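Local structure of calcium-dependent protein kinase, putative (Plasmodium falciparum, 3MSE) at residues L56-I61 and G88-T93. The protein is probably a calcium-regulated serine/threonine kinase, of which this chain is the C-terminal, calcium-binding EF-hand part. Numbering follows the deposited sequence. Where two conformers were deposited one is given.
Sequences LSHREI and GNITYT. With CA (calcium ion), chain E.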
loop_
_atom_site.group_PDB
_atom_site.type_symbol
_atom_site.label_atom_id
_atom_site.label_comp_id
_atom_site.label_asym_id
_atom_site.label_seq_id
_atom_site.Cartn_x
_atom_site.Cartn_y
_atom_site.Cartn_z
ATOM N N LEU A 56 -1.538 -1.682 -23.476
ATOM C CA LEU A 56 -1.035 -0.505 -24.205
ATOM C C LEU A 56 -0.006 -0.862 -25.249
ATOM O O LEU A 56 1.030 -1.432 -24.928
ATOM C CB LEU A 56 -0.432 0.534 -23.237
ATOM C CG LEU A 56 -1.353 1.147 -22.185
ATOM C CD1 LEU A 56 -0.636 2.251 -21.413
ATOM C CD2 LEU A 56 -2.631 1.671 -22.816
ATOM N N SER A 57 -0.276 -0.521 -26.505
ATOM C CA SER A 57 0.741 -0.693 -27.537
ATOM C C SER A 57 1.793 0.427 -27.433
ATOM O O SER A 57 1.574 1.414 -26.736
ATOM C CB SER A 57 0.126 -0.714 -28.934
ATOM O OG SER A 57 -0.320 0.572 -29.320
ATOM N N HIS A 58 2.917 0.273 -28.129
ATOM C CA HIS A 58 3.916 1.353 -28.191
ATOM C C HIS A 58 3.305 2.640 -28.757
ATOM O O HIS A 58 3.478 3.724 -28.181
ATOM C CB HIS A 58 5.169 0.915 -28.969
ATOM C CG HIS A 58 6.049 -0.043 -28.212
ATOM N ND1 HIS A 58 7.400 -0.182 -28.466
ATOM C CD2 HIS A 58 5.769 -0.906 -27.203
ATOM C CE1 HIS A 58 7.909 -1.097 -27.661
ATOM N NE2 HIS A 58 6.942 -1.550 -26.884
ATOM N N ARG A 59 2.576 2.513 -29.861
ATOM C CA ARG A 59 1.925 3.663 -30.499
ATOM C C ARG A 59 0.951 4.391 -29.576
ATOM O O ARG A 59 0.967 5.623 -29.503
ATOM C CB ARG A 59 1.211 3.240 -31.788
ATOM C CG ARG A 59 0.383 4.348 -32.427
ATOM C CD ARG A 59 -0.519 3.799 -33.529
ATOM N NE ARG A 59 -1.539 2.903 -32.984
ATOM C CZ ARG A 59 -2.467 3.270 -32.102
ATOM N NH1 ARG A 59 -2.505 4.524 -31.633
ATOM N NH2 ARG A 59 -3.348 2.377 -31.676
ATOM N N GLU A 60 0.101 3.638 -28.873
ATOM C CA GLU A 60 -0.871 4.253 -27.944
ATOM C C GLU A 60 -0.204 5.177 -26.918
ATOM O O GLU A 60 -0.735 6.247 -26.596
ATOM C CB GLU A 60 -1.702 3.198 -27.197
ATOM C CG GLU A 60 -2.778 2.503 -28.074
ATOM C CD GLU A 60 -3.531 1.390 -27.334
ATOM O OE1 GLU A 60 -4.675 1.088 -27.724
ATOM O OE2 GLU A 60 -2.998 0.818 -26.350
ATOM N N ILE A 61 0.933 4.741 -26.384
ATOM C CA ILE A 61 1.679 5.540 -25.417
ATOM C C ILE A 61 2.430 6.672 -26.164
ATOM O O ILE A 61 2.441 7.820 -25.723
ATOM C CB ILE A 61 2.682 4.653 -24.637
ATOM C CG1 ILE A 61 1.930 3.620 -23.784
ATOM C CG2 ILE A 61 3.607 5.475 -23.753
ATOM C CD1 ILE A 61 2.852 2.603 -23.154
ATOM N N GLY A 88 5.741 -5.785 -27.116
ATOM C CA GLY A 88 5.003 -4.843 -27.969
ATOM C C GLY A 88 3.615 -4.499 -27.437
ATOM O O GLY A 88 2.877 -3.721 -28.049
ATOM N N ASN A 89 3.266 -5.093 -26.298
ATOM C CA ASN A 89 2.022 -4.840 -25.587
ATOM C C ASN A 89 2.427 -4.662 -24.126
ATOM O O ASN A 89 3.183 -5.483 -23.580
ATOM C CB ASN A 89 1.041 -6.026 -25.735
ATOM C CG ASN A 89 0.598 -6.250 -27.191
ATOM O OD1 ASN A 89 -0.323 -5.586 -27.681
ATOM N ND2 ASN A 89 1.272 -7.162 -27.889
ATOM N N ILE A 90 1.947 -3.591 -23.500
ATOM C CA ILE A 90 2.333 -3.269 -22.145
ATOM C C ILE A 90 1.135 -3.404 -21.240
ATOM O O ILE A 90 0.071 -2.828 -21.508
ATOM C CB ILE A 90 2.931 -1.838 -22.061
ATOM C CG1 ILE A 90 4.325 -1.834 -22.697
ATOM C CG2 ILE A 90 2.988 -1.352 -20.619
ATOM C CD1 ILE A 90 4.626 -0.609 -23.494
ATOM N N THR A 91 1.301 -4.169 -20.165
ATOM C CA THR A 91 0.172 -4.445 -19.282
ATOM C C THR A 91 -0.090 -3.305 -18.332
ATOM O O THR A 91 0.767 -2.426 -18.133
ATOM C CB THR A 91 0.377 -5.725 -18.425
ATOM O OG1 THR A 91 1.439 -5.501 -17.505
ATOM C CG2 THR A 91 0.681 -6.952 -19.299
ATOM N N TYR A 92 -1.270 -3.347 -17.723
ATOM C CA TYR A 92 -1.626 -2.437 -16.657
ATOM C C TYR A 92 -0.573 -2.380 -15.548
ATOM O O TYR A 92 -0.171 -1.289 -15.090
ATOM C CB TYR A 92 -2.976 -2.819 -16.053
ATOM C CG TYR A 92 -3.244 -2.069 -14.789
ATOM C CD1 TYR A 92 -3.646 -0.731 -14.825
ATOM C CD2 TYR A 92 -3.049 -2.674 -13.545
ATOM C CE1 TYR A 92 -3.862 -0.023 -13.655
ATOM C CE2 TYR A 92 -3.267 -1.971 -12.363
ATOM C CZ TYR A 92 -3.675 -0.656 -12.426
ATOM O OH TYR A 92 -3.895 0.042 -11.265
ATOM N N THR A 93 -0.151 -3.556 -15.101
ATOM C CA THR A 93 0.853 -3.658 -14.047
ATOM C C THR A 93 2.191 -3.035 -14.472
ATOM O O THR A 93 2.831 -2.351 -13.691
ATOM C CB THR A 93 1.026 -5.143 -13.600
ATOM O OG1 THR A 93 -0.213 -5.563 -13.026
ATOM C CG2 THR A 93 2.116 -5.278 -12.543
HETATM CA CA CA E . -4.909 -0.939 -26.160
HETATM O O HOH W 1 3.706 -2.016 -29.915
HETATM O O HOH W 2 -3.836 -1.638 -27.520
#
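The short antiparallel beta-bridge that joins the two loops of an EF-hand pair is made here by Leu-56 and Ile-90. They form a hydrogen-bonded pair: Leu-56 N donates to Ile-90 O at 2.8 Å, nearly straight (168°) and in the carbonyl plane, while the return bond from Ile-90 N to Leu-56 O, 2.7 Å, is more bent (148°) and its donor is tilted from the plane of the Leu-56 carbonyl. Beside it, a water accepts from His-58 N and donates to Gly-88 O, bridging the two backbones. In this EF-hand pair the first loop carries calcium, and Glu-60 grips the ion with both carboxylate oxygens, OE1 and OE2 each 2.6 Å from it; Asp-49, Asn-51 and Asn-53 by their side chains and Ser-55 by its backbone O complete the protein ligands. Ser-57 and Glu-60 form a capping box, Glu-60 N donating to Ser-57 OG at 3.1 Å and Ser-57 N reaching OE2 from above the carboxylate plane, which ties the helix start to the metal ligand. With CG1 anti to the carbonyl carbon (chi1 -73°), Ile-90 carries its CD1 to Ile-61 CD1 at 3.7 Å and His-58 CD2 at 3.9 Å; its side chain crosses both at about a right angle. His-58 NE2 is hydrogen-bonded to Asp-83.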